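Local coordinates for protein Lv-ranaspumin (Lv-RSN-1) (Leptodactylus vastus, PDB 4K83) that is probably a surfactant protein of frog foam nests, thought to lower surface tension and stabilise the foam, at residues Asp158-Leu163 with Val173-Leu178. Residues are numbered along the deposited sequence; the frame is centred on the assembly and turned at random.
Sequences DLKIIL and VGLDDL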
# COMPACT_ATOMS: atom_id res chain seq x y z
N ASP A 158 -6.77 18.90 7.12
CA ASP A 158 -6.86 17.77 6.19
C ASP A 158 -6.39 16.46 6.79
O ASP A 158 -6.88 15.40 6.44
CB ASP A 158 -6.05 18.04 4.92
CG ASP A 158 -6.81 18.85 3.89
OD1 ASP A 158 -8.06 18.80 3.92
OD2 ASP A 158 -6.17 19.50 3.03
N LEU A 159 -5.41 16.54 7.68
CA LEU A 159 -4.82 15.34 8.26
C LEU A 159 -5.86 14.61 9.10
O LEU A 159 -5.79 13.38 9.25
CB LEU A 159 -3.59 15.72 9.09
CG LEU A 159 -2.70 14.60 9.63
CD1 LEU A 159 -2.02 13.81 8.51
CD2 LEU A 159 -1.66 15.19 10.57
N LYS A 160 -6.85 15.34 9.61
CA LYS A 160 -7.84 14.75 10.50
C LYS A 160 -8.73 13.69 9.85
O LYS A 160 -8.92 12.60 10.39
CB LYS A 160 -8.67 15.85 11.18
CG LYS A 160 -9.46 15.35 12.38
CD LYS A 160 -9.81 16.50 13.34
CE LYS A 160 -10.42 15.95 14.63
NZ LYS A 160 -10.54 16.99 15.70
N ILE A 161 -9.28 13.98 8.67
CA ILE A 161 -10.11 12.98 8.04
C ILE A 161 -9.24 11.87 7.45
O ILE A 161 -9.64 10.72 7.42
CB ILE A 161 -11.08 13.58 6.98
CG1 ILE A 161 -12.07 12.50 6.51
CG2 ILE A 161 -10.31 14.16 5.84
CD1 ILE A 161 -13.32 13.05 5.84
N ILE A 162 -8.02 12.22 7.03
CA ILE A 162 -7.10 11.23 6.50
C ILE A 162 -6.80 10.17 7.56
O ILE A 162 -6.88 8.98 7.29
CB ILE A 162 -5.80 11.88 5.97
CG1 ILE A 162 -6.12 12.77 4.76
CG2 ILE A 162 -4.79 10.81 5.60
CD1 ILE A 162 -5.00 13.74 4.38
N LEU A 163 -6.49 10.61 8.78
CA LEU A 163 -6.21 9.67 9.86
C LEU A 163 -7.45 8.93 10.36
O LEU A 163 -7.35 7.79 10.80
CB LEU A 163 -5.51 10.37 11.03
CG LEU A 163 -4.16 10.95 10.63
CD1 LEU A 163 -3.48 11.65 11.82
CD2 LEU A 163 -3.27 9.87 10.07
N VAL A 173 -3.83 5.82 20.14
CA VAL A 173 -4.16 7.14 20.65
C VAL A 173 -5.40 7.62 19.93
O VAL A 173 -5.49 7.50 18.71
CB VAL A 173 -3.00 8.12 20.40
CG1 VAL A 173 -3.37 9.51 20.89
CG2 VAL A 173 -1.73 7.62 21.08
N GLY A 174 -6.35 8.16 20.69
CA GLY A 174 -7.59 8.66 20.12
C GLY A 174 -7.38 9.84 19.20
O GLY A 174 -6.49 10.67 19.42
N LEU A 175 -8.20 9.93 18.16
CA LEU A 175 -8.07 10.95 17.14
C LEU A 175 -8.12 12.36 17.71
O LEU A 175 -7.22 13.18 17.47
CB LEU A 175 -9.16 10.77 16.08
CG LEU A 175 -9.07 11.68 14.86
CD1 LEU A 175 -7.87 11.31 14.00
CD2 LEU A 175 -10.36 11.60 14.06
N ASP A 176 -9.18 12.66 18.46
CA ASP A 176 -9.34 14.00 19.03
C ASP A 176 -8.20 14.35 19.99
O ASP A 176 -7.69 15.48 19.98
CB ASP A 176 -10.70 14.12 19.73
CG ASP A 176 -11.86 14.15 18.74
OD1 ASP A 176 -11.74 14.81 17.69
OD2 ASP A 176 -12.89 13.51 19.03
N ASP A 177 -7.81 13.38 20.80
CA ASP A 177 -6.67 13.53 21.71
C ASP A 177 -5.40 13.87 20.97
O ASP A 177 -4.64 14.73 21.39
CB ASP A 177 -6.45 12.24 22.47
CG ASP A 177 -7.09 12.24 23.83
OD1 ASP A 177 -7.97 13.10 24.06
OD2 ASP A 177 -6.70 11.39 24.66
N LEU A 178 -5.14 13.17 19.87
CA LEU A 178 -3.99 13.49 19.03
C LEU A 178 -3.97 14.96 18.61
O LEU A 178 -2.98 15.65 18.77
CB LEU A 178 -4.01 12.61 17.78
CG LEU A 178 -2.74 12.63 16.94
CD1 LEU A 178 -1.79 11.58 17.48
CD2 LEU A 178 -3.10 12.33 15.48
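Leu163 and Leu178 meet in the buried half of this contact between two helices. The Leu163 methyl CD1 lies 3.7 Å from CD2 of Leu178, and the two side chains cross at about a right angle. Leu175, about one turn earlier on the same helix as Leu178, also points toward helix 152-165. With CG of Leu175 anti to its own N (chi1 -174°), the branch extends toward that helix, and Leu175 CD1 reaches CB of Leu163 at 3.9 Å. The same CD1 lies 4.0 Å from the backbone O of Lys160, a plain van der Waals approach. The outer side is looser and polar. There the extended chain of Lys160 runs past Leu175, with Lys160 CG 4.2 Å from Leu175 CD2. Lys160 NZ forms a salt bridge to Asp176 OD1 at 3.2 Å, approaching nearly in line with the C-O bond. Asp176 is exposed, so this single link sits at the solvent edge. A methionine in place of Lys160 would probably leave the Asp176 carboxylate without its charged mate. The contact packs helix 175-179 against helix 152-165. Leu170 of the connecting loop touches both Leu163 and Leu178. Helix 175-179 leads into the antiparallel hairpin 182-185 and 188-191, while Leu198 of helix 196-212 packs on Leu163 and Leu178.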